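Long-range contacts in GTPase HflX (Sulfolobus solfataricus P2, PDB 2QTF), which hydrolyses GTP, for which it is specific, and associates with the 50S ribosomal subunit, with a possible role in protein synthesis or ribosome biogenesis: residues Val8-Glu13 / Ile30-Lys35; Asp85-Leu90 / Gly239-Ile244; Ala98-Ala103 / Leu252-Tyr257; Tyr114-Ile119 / Ser144-Tyr149; Ala260-Ile265 / Pro294-Leu299. One frame throughout, in Å; residues are numbered along the deposited sequence.

Contact 1 of 5, residues Val8-Glu13 / Ile30-Lys35; sequences VSKEFE and IYKLPK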
# COMPACT_ATOMS: atom_id res chain seq x y z
N VAL A 8 -15.08 6.80 7.41
CA VAL A 8 -14.86 6.84 5.95
C VAL A 8 -16.21 6.97 5.21
O VAL A 8 -17.19 6.37 5.66
CB VAL A 8 -14.08 5.52 5.47
CG1 VAL A 8 -14.87 4.26 5.75
CG2 VAL A 8 -13.68 5.56 4.00
N SER A 9 -16.25 7.67 4.08
CA SER A 9 -17.50 7.74 3.26
C SER A 9 -17.76 6.37 2.60
O SER A 9 -16.81 5.53 2.42
CB SER A 9 -17.27 8.76 2.16
OG SER A 9 -16.35 8.19 1.20
N LYS A 10 -19.00 6.08 2.15
CA LYS A 10 -19.24 4.78 1.57
C LYS A 10 -18.50 4.64 0.27
O LYS A 10 -18.15 3.54 -0.11
CB LYS A 10 -20.76 4.46 1.44
CG LYS A 10 -21.32 3.88 2.77
CD LYS A 10 -21.24 2.34 2.72
CE LYS A 10 -21.31 1.70 4.06
NZ LYS A 10 -21.02 0.26 3.94
N GLU A 11 -18.25 5.77 -0.38
CA GLU A 11 -17.60 5.83 -1.63
C GLU A 11 -16.17 5.27 -1.47
O GLU A 11 -15.70 4.48 -2.31
CB GLU A 11 -17.57 7.31 -2.06
CG GLU A 11 -16.46 7.61 -3.06
CD GLU A 11 -16.56 8.94 -3.83
OE1 GLU A 11 -16.72 10.06 -3.23
OE2 GLU A 11 -16.40 8.82 -5.08
N PHE A 12 -15.50 5.65 -0.36
CA PHE A 12 -14.10 5.23 -0.13
C PHE A 12 -13.92 4.04 0.75
O PHE A 12 -12.78 3.60 0.95
CB PHE A 12 -13.25 6.38 0.38
CG PHE A 12 -13.16 7.49 -0.62
CD1 PHE A 12 -13.05 7.19 -1.98
CD2 PHE A 12 -13.19 8.81 -0.24
CE1 PHE A 12 -12.98 8.23 -2.94
CE2 PHE A 12 -13.15 9.84 -1.18
CZ PHE A 12 -13.04 9.55 -2.53
N GLU A 13 -15.02 3.53 1.30
CA GLU A 13 -14.89 2.54 2.35
C GLU A 13 -14.04 1.29 2.01
O GLU A 13 -13.21 0.80 2.80
CB GLU A 13 -16.28 2.08 2.82
CG GLU A 13 -16.20 1.04 3.87
CD GLU A 13 -17.61 0.62 4.41
OE1 GLU A 13 -18.38 1.58 4.68
OE2 GLU A 13 -17.86 -0.64 4.56
N ILE A 30 -16.54 0.77 11.92
CA ILE A 30 -16.54 1.59 10.76
C ILE A 30 -17.74 2.53 10.85
O ILE A 30 -18.88 2.09 11.10
CB ILE A 30 -16.68 0.79 9.44
CG1 ILE A 30 -15.63 -0.30 9.36
CG2 ILE A 30 -16.62 1.68 8.22
CD1 ILE A 30 -15.77 -1.29 8.16
N TYR A 31 -17.51 3.80 10.57
CA TYR A 31 -18.61 4.76 10.66
C TYR A 31 -18.50 5.59 9.45
O TYR A 31 -17.36 5.76 8.97
CB TYR A 31 -18.40 5.62 11.88
CG TYR A 31 -18.34 4.87 13.16
CD1 TYR A 31 -19.52 4.53 13.87
CD2 TYR A 31 -17.11 4.55 13.76
CE1 TYR A 31 -19.44 3.81 15.09
CE2 TYR A 31 -17.03 3.88 14.95
CZ TYR A 31 -18.24 3.51 15.62
OH TYR A 31 -18.16 2.88 16.85
N LYS A 32 -19.62 6.14 8.94
CA LYS A 32 -19.54 7.14 7.89
C LYS A 32 -18.83 8.42 8.39
O LYS A 32 -18.73 8.61 9.57
CB LYS A 32 -20.99 7.48 7.36
CG LYS A 32 -21.56 6.30 6.61
CD LYS A 32 -22.93 6.63 6.00
CE LYS A 32 -23.55 5.39 5.41
NZ LYS A 32 -23.95 5.75 3.98
N LEU A 33 -18.37 9.33 7.52
CA LEU A 33 -17.92 10.62 7.99
C LEU A 33 -19.08 11.40 8.61
O LEU A 33 -20.26 11.20 8.24
CB LEU A 33 -17.26 11.48 6.89
CG LEU A 33 -16.05 10.87 6.13
CD1 LEU A 33 -15.69 11.78 4.95
CD2 LEU A 33 -14.89 10.73 7.13
N PRO A 34 -18.78 12.27 9.58
CA PRO A 34 -19.93 12.94 10.17
C PRO A 34 -20.59 13.86 9.15
O PRO A 34 -19.89 14.52 8.40
CB PRO A 34 -19.31 13.76 11.32
CG PRO A 34 -17.87 13.88 10.99
CD PRO A 34 -17.52 12.62 10.24
N LYS A 35 -21.93 13.89 9.14
CA LYS A 35 -22.68 14.84 8.27
C LYS A 35 -22.21 16.29 8.52
O LYS A 35 -21.73 17.01 7.61
CB LYS A 35 -24.20 14.76 8.50
CG LYS A 35 -24.93 13.58 7.79
CD LYS A 35 -25.55 12.61 8.82
CE LYS A 35 -25.99 11.30 8.18
NZ LYS A 35 -27.26 10.82 8.88
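Val8 and Ile30 lie side by side and point the same way, with Val8 CG1 on Ile30 CG2 at 4.0 Å. They belong to a beta-alpha-beta crossover of the N-terminal domain. Strand 2-7, helix 13-22 and strand 25-31 follow each other, and the contact joins the C-terminal ends of the two parallel strands. Val8 and Ile30 also pack on the helix, through Ala16 and Ile17. Glu13 comes across Ile30 at about a right angle. With CG anti to the backbone N (chi1 179°) and the chain extended, Glu13 OE1 comes to 4.0 Å from Ile30 CG2. A salt bridge from Lys10 NZ to Glu13 OE1, 3.0 Å, holds the carboxylate there. Lys32 meets the Lys10 chain nearly at right angles. Lys32 NZ stands 3.4 Å from Lys10 CG, so a methylene and not the other ammonium is its neighbour here. Leu33 covers the Val8-Ser9 peptide, its CG 3.8 Å from Ser9 N. It also touches Tyr42. Cutting Leu33 back to an alanine would probably open a gap over that peptide and strip Tyr42 of an apolar neighbour. Ser9 OG accepts from Phe12 N, an ST motif that shapes the turn into the helix. One backbone hydrogen bond joins the segments, Val8 N to Tyr31 O at 3.0 Å. Beside it, Lys32 CA makes a CA-H...O contact of 3.3 Å with Val8 O.

Contact 2 of 5, residues Asp85-Leu90 / Gly239-Ile244; sequences DKILLL and GIPPQI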
# COMPACT_ATOMS: atom_id res chain seq x y z
N ASP A 85 -4.96 10.58 10.14
CA ASP A 85 -5.86 10.97 9.07
C ASP A 85 -5.36 10.30 7.76
O ASP A 85 -4.49 9.39 7.77
CB ASP A 85 -6.01 12.52 8.97
CG ASP A 85 -4.80 13.22 8.35
OD1 ASP A 85 -3.71 12.56 8.25
OD2 ASP A 85 -4.93 14.43 8.03
N LYS A 86 -5.87 10.75 6.61
CA LYS A 86 -5.56 10.00 5.38
C LYS A 86 -4.07 10.12 5.00
O LYS A 86 -3.48 9.13 4.54
CB LYS A 86 -6.33 10.58 4.17
CG LYS A 86 -5.95 9.83 2.87
CD LYS A 86 -6.89 10.40 1.74
CE LYS A 86 -6.46 9.86 0.38
NZ LYS A 86 -6.84 10.80 -0.82
N ILE A 87 -3.51 11.28 5.24
CA ILE A 87 -2.07 11.52 5.01
C ILE A 87 -1.21 10.66 5.93
O ILE A 87 -0.33 10.01 5.46
CB ILE A 87 -1.70 13.02 5.05
CG1 ILE A 87 -2.44 13.69 3.86
CG2 ILE A 87 -0.20 13.26 5.12
CD1 ILE A 87 -1.86 14.82 3.34
N LEU A 88 -1.44 10.73 7.22
CA LEU A 88 -0.63 9.96 8.17
C LEU A 88 -0.84 8.45 7.96
O LEU A 88 0.11 7.67 8.14
CB LEU A 88 -0.98 10.40 9.61
CG LEU A 88 -0.51 11.82 10.04
CD1 LEU A 88 -0.82 11.99 11.57
CD2 LEU A 88 0.95 12.04 9.71
N LEU A 89 -2.03 8.02 7.56
CA LEU A 89 -2.26 6.60 7.28
C LEU A 89 -1.38 6.15 6.12
O LEU A 89 -0.77 5.05 6.12
CB LEU A 89 -3.78 6.31 7.00
CG LEU A 89 -4.12 4.88 6.43
CD1 LEU A 89 -3.91 3.86 7.50
CD2 LEU A 89 -5.58 4.69 5.81
N LEU A 90 -1.39 6.91 5.03
CA LEU A 90 -0.60 6.42 3.85
C LEU A 90 0.88 6.51 4.20
O LEU A 90 1.65 5.65 3.74
CB LEU A 90 -0.84 7.32 2.58
CG LEU A 90 -2.27 7.25 2.08
CD1 LEU A 90 -2.69 8.30 0.97
CD2 LEU A 90 -2.64 5.88 1.66
N GLY A 239 -5.11 8.27 -6.13
CA GLY A 239 -5.43 9.52 -5.37
C GLY A 239 -4.36 9.90 -4.35
O GLY A 239 -4.69 10.33 -3.22
N ILE A 240 -3.08 9.81 -4.69
CA ILE A 240 -2.08 10.08 -3.61
C ILE A 240 -2.06 11.62 -3.35
O ILE A 240 -1.91 12.39 -4.30
CB ILE A 240 -0.74 9.65 -4.06
CG1 ILE A 240 -0.82 8.13 -4.28
CG2 ILE A 240 0.36 9.90 -2.93
CD1 ILE A 240 0.40 7.58 -5.04
N PRO A 241 -2.30 12.04 -2.10
CA PRO A 241 -2.16 13.44 -1.78
C PRO A 241 -0.80 13.97 -2.19
O PRO A 241 0.22 13.35 -1.95
CB PRO A 241 -2.21 13.45 -0.25
CG PRO A 241 -3.05 12.21 0.13
CD PRO A 241 -2.64 11.21 -0.92
N PRO A 242 -0.77 15.20 -2.77
CA PRO A 242 0.48 15.77 -3.32
C PRO A 242 1.60 15.86 -2.35
O PRO A 242 2.72 15.76 -2.73
CB PRO A 242 0.05 17.23 -3.74
CG PRO A 242 -1.19 17.48 -3.00
CD PRO A 242 -1.92 16.13 -2.87
N GLN A 243 1.32 16.12 -1.07
CA GLN A 243 2.34 16.25 0.02
C GLN A 243 3.20 14.99 0.13
O GLN A 243 4.33 15.09 0.67
CB GLN A 243 1.68 16.29 1.48
CG GLN A 243 0.82 17.44 1.85
CD GLN A 243 -0.66 17.28 1.48
OE1 GLN A 243 -1.05 16.78 0.37
NE2 GLN A 243 -1.51 17.77 2.37
N ILE A 244 2.64 13.83 -0.23
CA ILE A 244 3.37 12.55 0.04
C ILE A 244 3.79 11.83 -1.23
O ILE A 244 4.17 10.69 -1.20
CB ILE A 244 2.60 11.58 1.04
CG1 ILE A 244 1.26 11.12 0.47
CG2 ILE A 244 2.35 12.39 2.34
CD1 ILE A 244 0.48 10.12 1.38
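Apolar packing makes up most of this contact, with Ile87, Leu90, Pro241 and Ile244 at its centre. Ile87 and Pro241 slide past each other in opposite directions, and Ile87 CD1 lies 3.9 Å from Pro241 CB. The other branch, Ile87 CG2, meets Ile244 CG2, also at 3.9 Å. Leu90 packs against both Pro241 and Ile244. Its CD1 is 3.5 Å from Pro241 CD. Ile244 holds CG1 between its backbone N and carbonyl carbon (chi1 63°), which sends CD1 across Leu90 at about a right angle. Ile244 CD1 is placed 3.3 Å from Leu90 CB, unusually short, so the exact position of the methyl is doubtful. Gln243 turns its amide to Ile87 CD1, an apolar methyl; the approach is too tight for the exact placing of the amide to be certain.

One polar bond spans the segments. Lys86 is extended, and its NZ makes a long hydrogen bond of 3.3 Å to Gly239 O, in the carbonyl plane. Within 85-90, Asp85 is the N-cap of helix 86-97: its OD1 accepts from Leu88 N at 3.1 Å, and its OD2 is held by Tyr114 and Leu66.

The contact binds the start of helix 86-97, in the N-terminal domain, to the G-domain loop that leads from strand 226-232 into helix 245-253. This is normally the switch II region of such GTPases. Tyr114 of helix 101-121 packs on Ile87 and Gln243, and Leu19 of helix 13-22 packs on Leu90.

Contact 3 of 5, residues Ala98-Ala103 / Leu252-Tyr257; sequences AGSKEA and LSEAKY
Glu254, in the 3-10 turn 254-257 that follows helix 245-253, puts its carboxylate on the start of helix 101-121. This is the tight part. Glu254 OE1 accepts from Gly99 N at 2.8 Å, through its syn lone pair and almost straight (171°). Glu254 OE2 takes two donors from one face of the carboxylate plane. Ser100 N comes from well above that plane, at 2.8 Å. Ser100 OG comes at 2.7 Å on the anti side, 35° out of the plane. Three bonds therefore fix the rotation of the carboxylate. The same Ser100 OG accepts from Ala103 N at 3.2 Å; with OG between its own N and carbonyl carbon (chi1 75°), the serine serves both partners. The Ala103 methyl closes in on Glu254 OE2 at 3.3 Å.

The other side is looser. Gly99 is exposed, and Tyr257 meets Ser100 at its edge: Ser100 CB lies near the ring plane, 3.5 Å from Tyr257 OH. One face of that ring lies over Glu254 CA.

A glutamine in place of Glu254, with one acceptor oxygen and no charge, would probably leave Gly99 N or Ser100 N without its acceptor.

The helix end probably stabilises the negative charge. Glu254 ties the G domain to the N-terminal end of helix 101-121 in the middle region. The motif is a serine N-cap whose hydroxyl and nearby backbone N-H groups are bound by a glutamate from far along the chain.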
# COMPACT_ATOMS: atom_id res chain seq x y z
N ALA A 98 8.92 0.38 3.38
CA ALA A 98 10.17 0.95 2.89
C ALA A 98 11.34 0.24 3.58
O ALA A 98 11.35 0.10 4.78
CB ALA A 98 10.20 2.47 3.22
N GLY A 99 12.32 -0.20 2.84
CA GLY A 99 13.54 -0.73 3.47
C GLY A 99 14.78 0.11 3.13
O GLY A 99 15.84 -0.12 3.73
N SER A 100 14.65 1.09 2.26
CA SER A 100 15.80 1.90 1.88
C SER A 100 15.95 3.14 2.76
O SER A 100 14.95 3.70 3.32
CB SER A 100 15.74 2.34 0.45
OG SER A 100 14.79 3.41 0.16
N LYS A 101 17.19 3.65 2.84
CA LYS A 101 17.43 4.86 3.67
C LYS A 101 16.77 6.09 3.07
O LYS A 101 16.22 6.90 3.80
CB LYS A 101 18.95 5.12 3.85
CG LYS A 101 19.24 6.36 4.72
CD LYS A 101 20.77 6.55 5.08
CE LYS A 101 20.97 7.95 5.79
NZ LYS A 101 19.91 8.12 6.92
N GLU A 102 16.83 6.22 1.75
CA GLU A 102 16.25 7.38 1.04
C GLU A 102 14.71 7.43 1.25
O GLU A 102 14.21 8.49 1.49
CB GLU A 102 16.61 7.28 -0.48
CG GLU A 102 16.03 8.43 -1.39
CD GLU A 102 16.39 8.20 -2.91
OE1 GLU A 102 17.11 7.25 -3.23
OE2 GLU A 102 15.89 8.89 -3.82
N ALA A 103 14.02 6.28 1.24
CA ALA A 103 12.57 6.28 1.39
C ALA A 103 12.29 6.61 2.87
O ALA A 103 11.40 7.43 3.17
CB ALA A 103 12.01 4.90 1.06
N LEU A 252 8.09 3.12 -3.57
CA LEU A 252 7.71 2.21 -4.61
C LEU A 252 8.92 1.87 -5.49
O LEU A 252 9.08 0.69 -5.94
CB LEU A 252 6.56 2.86 -5.49
CG LEU A 252 6.10 2.00 -6.71
CD1 LEU A 252 5.47 0.60 -6.29
CD2 LEU A 252 5.15 2.85 -7.63
N SER A 253 9.80 2.86 -5.74
CA SER A 253 11.02 2.60 -6.57
C SER A 253 11.94 1.52 -6.05
O SER A 253 12.83 1.00 -6.80
CB SER A 253 11.82 3.93 -6.75
OG SER A 253 11.00 4.76 -7.58
N GLU A 254 11.81 1.14 -4.76
CA GLU A 254 12.53 -0.02 -4.24
C GLU A 254 12.13 -1.32 -5.00
O GLU A 254 12.80 -2.36 -4.85
CB GLU A 254 12.30 -0.27 -2.79
CG GLU A 254 12.77 0.94 -1.86
CD GLU A 254 12.49 0.74 -0.40
OE1 GLU A 254 12.13 -0.39 0.05
OE2 GLU A 254 12.70 1.74 0.38
N ALA A 255 11.08 -1.29 -5.78
CA ALA A 255 10.69 -2.52 -6.48
C ALA A 255 11.80 -2.89 -7.48
O ALA A 255 11.92 -4.01 -7.89
CB ALA A 255 9.44 -2.29 -7.24
N LYS A 256 12.60 -1.91 -7.90
CA LYS A 256 13.65 -2.28 -8.85
C LYS A 256 14.79 -3.09 -8.19
O LYS A 256 15.69 -3.61 -8.87
CB LYS A 256 14.07 -1.02 -9.64
CG LYS A 256 14.84 -0.06 -8.84
CD LYS A 256 15.14 1.17 -9.77
CE LYS A 256 14.20 2.30 -9.53
NZ LYS A 256 14.91 3.62 -9.71
N TYR A 257 14.75 -3.33 -6.90
CA TYR A 257 15.76 -4.17 -6.26
C TYR A 257 15.51 -5.71 -6.45
O TYR A 257 16.40 -6.55 -6.17
CB TYR A 257 15.76 -4.00 -4.72
CG TYR A 257 16.13 -2.61 -4.19
CD1 TYR A 257 16.77 -1.69 -4.98
CD2 TYR A 257 15.78 -2.25 -2.88
CE1 TYR A 257 17.10 -0.41 -4.47
CE2 TYR A 257 16.10 -1.00 -2.34
CZ TYR A 257 16.76 -0.08 -3.13
OH TYR A 257 17.09 1.17 -2.60

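Contact 4 of 5, residues Tyr114-Ile119 / Ser144-Tyr149; sequences YELPII and STIKFY
The Tyr149 ring carries Ile119 CD1 over one face. The methyl stands 3.5 Å from the ring centroid and 14° off the ring normal, a CH-pi contact. Glu115 comes to the same ring obliquely, with its CG 3.9 Å from Tyr149 CE2. These residues face each other in an antiparallel helical hairpin built from helices 101-121 and 145-164. The short axes run at 171° to each other and approach to 10.0 Å. The first helix is kinked at Pro117, whose N makes no bond to the turn before.

No hydrogen bond crosses the contact, so packing alone joins the two segments. Ile119 does most of it. Its CD1 branch goes to the tyrosine ring, while its CG2 branch passes Ile146 in the opposite direction and touches Ile146 CG1 at 3.6 Å. Thr145 CG2 adds a looser contact to Ile119 CD1. Leu116 slides past Tyr149 in the opposite direction, its CD2 3.8 Å from Tyr149 CB, on the same side of the ring as Ile119.

The carboxylate of Glu115 has its partner elsewhere: OE1 forms a salt bridge to Arg75 of helix 68-78. Leu112, further back on the first helix, also touches Tyr149. The contact lies near the surface and away from the GTP site, although a cadmium ion sits about 7 Å from the Tyr149 side chain.

Ile146 is bent at its second torsion (chi2 -83°). Its CD1 turns in between two methyls, 3.7 Å from Ile119 CG2 and 3.8 Å from Leu116 CD2.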
# COMPACT_ATOMS: atom_id res chain seq x y z
N TYR A 114 4.21 17.72 7.85
CA TYR A 114 2.78 17.67 8.23
C TYR A 114 2.50 18.13 9.64
O TYR A 114 1.39 18.62 9.96
CB TYR A 114 2.23 16.23 8.03
CG TYR A 114 0.75 16.15 7.71
CD1 TYR A 114 0.22 16.78 6.58
CD2 TYR A 114 -0.11 15.50 8.56
CE1 TYR A 114 -1.13 16.73 6.31
CE2 TYR A 114 -1.43 15.41 8.31
CZ TYR A 114 -1.93 16.08 7.16
OH TYR A 114 -3.25 15.94 6.84
N GLU A 115 3.47 17.96 10.53
CA GLU A 115 3.30 18.38 11.90
C GLU A 115 3.47 19.89 12.03
O GLU A 115 2.99 20.44 12.98
CB GLU A 115 4.43 17.85 12.81
CG GLU A 115 4.25 16.84 13.84
CD GLU A 115 2.83 16.65 14.39
OE1 GLU A 115 2.26 15.74 13.85
OE2 GLU A 115 2.38 17.24 15.40
N LEU A 116 4.23 20.56 11.16
CA LEU A 116 4.44 22.03 11.36
C LEU A 116 3.16 22.89 11.55
O LEU A 116 3.14 23.72 12.44
CB LEU A 116 5.22 22.63 10.18
CG LEU A 116 6.75 22.53 10.21
CD1 LEU A 116 7.37 23.32 9.01
CD2 LEU A 116 7.27 23.14 11.58
N PRO A 117 2.14 22.74 10.67
CA PRO A 117 0.86 23.49 10.82
C PRO A 117 0.16 23.14 12.11
O PRO A 117 -0.49 23.99 12.73
CB PRO A 117 0.03 23.06 9.62
CG PRO A 117 1.00 22.35 8.68
CD PRO A 117 2.10 21.84 9.50
N ILE A 118 0.35 21.90 12.61
CA ILE A 118 -0.18 21.57 13.93
C ILE A 118 0.55 22.32 15.09
O ILE A 118 -0.09 22.90 16.00
CB ILE A 118 -0.14 20.01 14.20
CG1 ILE A 118 -0.85 19.31 13.03
CG2 ILE A 118 -0.80 19.74 15.52
CD1 ILE A 118 -0.73 17.78 13.06
N ILE A 119 1.86 22.31 15.08
CA ILE A 119 2.61 23.00 16.10
C ILE A 119 2.28 24.53 16.08
O ILE A 119 2.11 25.17 17.13
CB ILE A 119 4.11 22.87 15.84
CG1 ILE A 119 4.58 21.38 15.95
CG2 ILE A 119 4.89 23.73 16.86
CD1 ILE A 119 6.00 21.18 15.33
N SER A 144 10.09 27.78 19.61
CA SER A 144 11.14 26.81 20.02
C SER A 144 10.95 25.43 19.32
O SER A 144 11.88 24.87 18.66
CB SER A 144 11.14 26.64 21.53
OG SER A 144 12.25 25.83 22.04
N THR A 145 9.75 24.87 19.48
CA THR A 145 9.40 23.57 18.90
C THR A 145 9.32 23.74 17.40
O THR A 145 9.84 22.94 16.66
CB THR A 145 8.10 23.03 19.46
OG1 THR A 145 8.26 22.88 20.87
CG2 THR A 145 7.85 21.57 18.92
N ILE A 146 8.78 24.88 16.96
CA ILE A 146 8.81 25.18 15.53
C ILE A 146 10.20 25.21 14.95
O ILE A 146 10.41 24.62 13.88
CB ILE A 146 8.16 26.53 15.19
CG1 ILE A 146 6.68 26.39 15.33
CG2 ILE A 146 8.38 26.80 13.75
CD1 ILE A 146 6.06 25.77 14.05
N LYS A 147 11.17 25.86 15.64
CA LYS A 147 12.48 25.92 15.05
C LYS A 147 13.13 24.53 15.05
O LYS A 147 13.88 24.19 14.16
CB LYS A 147 13.38 27.03 15.75
CG LYS A 147 12.78 28.45 15.63
CD LYS A 147 13.49 29.50 16.53
CE LYS A 147 14.67 30.24 15.82
NZ LYS A 147 14.30 31.43 14.93
N PHE A 148 12.89 23.76 16.10
CA PHE A 148 13.46 22.43 16.20
C PHE A 148 13.06 21.56 14.99
O PHE A 148 13.90 20.88 14.39
CB PHE A 148 13.01 21.81 17.52
CG PHE A 148 13.50 20.39 17.74
CD1 PHE A 148 14.82 20.12 18.04
CD2 PHE A 148 12.59 19.30 17.67
CE1 PHE A 148 15.23 18.79 18.29
CE2 PHE A 148 13.00 17.97 17.88
CZ PHE A 148 14.32 17.73 18.17
N TYR A 149 11.77 21.57 14.67
CA TYR A 149 11.26 20.79 13.50
C TYR A 149 11.84 21.30 12.18
O TYR A 149 12.28 20.50 11.35
CB TYR A 149 9.71 20.85 13.46
CG TYR A 149 9.06 19.79 14.42
CD1 TYR A 149 9.18 19.90 15.82
CD2 TYR A 149 8.43 18.66 13.91
CE1 TYR A 149 8.62 18.93 16.71
CE2 TYR A 149 7.90 17.67 14.79
CZ TYR A 149 7.98 17.82 16.17
OH TYR A 149 7.42 16.81 17.01

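Contact 5 of 5, residues Ala260-Ile265 / Pro294-Leu299; sequences ALILVI and PILVTL
Leu261 N gives to Pro294 O and begins the ladder of backbone bonds between two parallel strands. Leu296 N gives to Leu261 O at 2.8 Å, and Leu263 N then gives to Leu296 O at 2.9 Å. Thr298 N to Leu263 O, 2.7 Å, carries the ladder on. Ile265 N to Thr298 O closes it.

Side chains flank this ladder. Thr298 holds OG1 between its backbone N and carbonyl carbon (chi1 63°), which puts OG1 beside Val264, while its CG2 crosses to Ile262 CG2 at 3.7 Å. On the other face Leu263 CB touches Ile295 CG2 at 3.9 Å, and Ile265 CG1 packs on Val297 CG1, also at 3.9 Å.

Helices cover both faces. Helix 271-288, the crossover of this beta-alpha-beta unit, packs on Leu263 and Ile265. Helix 192-200 packs on Ile262, Val264 and Thr298, and strand 181-185 bonds the far side of strand 260-266. Val264 touches Ser190 and Lys192 of the P-loop, which probably bind GTP, so this face of the strand pair adjoins the inferred nucleotide site.

All side chains here are buried and nearly all are apolar. The exception is Thr298 OG1, which lies 3.8 Å from Val264 CG2 and has no polar partner in the model, probably at some cost in stability.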
# COMPACT_ATOMS: atom_id res chain seq x y z
N ALA A 260 12.68 -10.15 -10.14
CA ALA A 260 11.45 -10.22 -10.98
C ALA A 260 10.25 -9.70 -10.20
O ALA A 260 10.39 -9.51 -9.01
CB ALA A 260 11.16 -11.74 -11.40
N LEU A 261 9.09 -9.57 -10.84
CA LEU A 261 7.89 -9.06 -10.12
C LEU A 261 6.72 -9.92 -10.50
O LEU A 261 6.63 -10.48 -11.66
CB LEU A 261 7.56 -7.63 -10.61
CG LEU A 261 8.59 -6.52 -10.38
CD1 LEU A 261 8.14 -5.18 -11.06
CD2 LEU A 261 8.99 -6.36 -8.92
N ILE A 262 5.80 -9.97 -9.58
CA ILE A 262 4.47 -10.51 -9.85
C ILE A 262 3.56 -9.31 -9.82
O ILE A 262 3.48 -8.67 -8.79
CB ILE A 262 4.03 -11.51 -8.75
CG1 ILE A 262 4.99 -12.77 -8.77
CG2 ILE A 262 2.47 -11.80 -8.83
CD1 ILE A 262 4.81 -13.78 -7.51
N LEU A 263 2.83 -9.07 -10.94
CA LEU A 263 1.84 -8.01 -11.03
C LEU A 263 0.47 -8.55 -10.89
O LEU A 263 0.00 -9.41 -11.67
CB LEU A 263 1.91 -7.26 -12.37
CG LEU A 263 0.85 -6.19 -12.64
CD1 LEU A 263 1.03 -4.96 -11.72
CD2 LEU A 263 1.04 -5.70 -14.17
N VAL A 264 -0.18 -8.06 -9.87
CA VAL A 264 -1.48 -8.59 -9.47
C VAL A 264 -2.57 -7.68 -10.03
O VAL A 264 -2.48 -6.44 -9.88
CB VAL A 264 -1.65 -8.75 -7.92
CG1 VAL A 264 -2.89 -9.52 -7.56
CG2 VAL A 264 -0.43 -9.46 -7.22
N ILE A 265 -3.57 -8.27 -10.66
CA ILE A 265 -4.66 -7.49 -11.39
C ILE A 265 -5.98 -8.03 -10.97
O ILE A 265 -6.18 -9.28 -11.00
CB ILE A 265 -4.54 -7.60 -12.95
CG1 ILE A 265 -3.12 -7.18 -13.37
CG2 ILE A 265 -5.59 -6.66 -13.63
CD1 ILE A 265 -2.83 -5.55 -13.18
N PRO A 294 11.82 -9.83 -15.53
CA PRO A 294 10.65 -10.62 -15.88
C PRO A 294 9.43 -10.29 -15.02
O PRO A 294 9.59 -10.14 -13.79
CB PRO A 294 11.08 -12.08 -15.62
CG PRO A 294 12.64 -12.02 -15.58
CD PRO A 294 12.98 -10.65 -15.06
N ILE A 295 8.25 -10.21 -15.65
CA ILE A 295 7.02 -9.94 -14.87
C ILE A 295 6.00 -11.05 -15.07
O ILE A 295 5.65 -11.36 -16.23
CB ILE A 295 6.40 -8.55 -15.26
CG1 ILE A 295 7.41 -7.41 -14.81
CG2 ILE A 295 5.03 -8.37 -14.50
CD1 ILE A 295 6.77 -5.97 -15.05
N LEU A 296 5.57 -11.71 -13.98
CA LEU A 296 4.53 -12.70 -14.04
C LEU A 296 3.25 -11.97 -13.68
O LEU A 296 3.13 -11.47 -12.55
CB LEU A 296 4.80 -13.76 -12.95
CG LEU A 296 3.72 -14.85 -12.72
CD1 LEU A 296 3.32 -15.61 -14.02
CD2 LEU A 296 4.18 -15.93 -11.59
N VAL A 297 2.26 -11.95 -14.54
CA VAL A 297 1.04 -11.21 -14.25
C VAL A 297 0.06 -12.21 -13.71
O VAL A 297 -0.15 -13.30 -14.32
CB VAL A 297 0.41 -10.48 -15.56
CG1 VAL A 297 -0.87 -9.76 -15.15
CG2 VAL A 297 1.45 -9.58 -16.26
N THR A 298 -0.54 -11.90 -12.55
CA THR A 298 -1.53 -12.81 -12.06
C THR A 298 -2.89 -12.10 -12.04
O THR A 298 -3.10 -11.17 -11.27
CB THR A 298 -1.22 -13.37 -10.64
OG1 THR A 298 -1.20 -12.30 -9.70
CG2 THR A 298 0.11 -14.11 -10.58
N LEU A 299 -3.79 -12.59 -12.86
CA LEU A 299 -5.16 -12.16 -12.86
C LEU A 299 -5.93 -12.83 -11.73
O LEU A 299 -6.23 -14.02 -11.78
CB LEU A 299 -5.76 -12.48 -14.28
CG LEU A 299 -7.12 -11.98 -14.63
CD1 LEU A 299 -7.10 -10.36 -14.34
CD2 LEU A 299 -7.37 -12.34 -16.12

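Overall arrangement
From the N terminus, contact 1 closes first, around helix 13-22 within the N-terminal parallel sheet. Contact 2 then opens at 85-90 and contact 3 at 98-103. Both reach about 150 residues ahead to the G domain, and their segments alternate along the chain, so the two loops cross. Contact 4 opens and closes inside both, as the hairpin of the middle region. It touches contact 2 through Tyr114 OH and Asp85 OD2, 2.5 Å apart, a probable hydrogen bond. Contact 5 comes last, within the G-domain sheet, and meets contact 3 where Ala255 packs on Leu261. Contacts 2 and 3 thus join the domains, while 1, 4 and 5 each act within one.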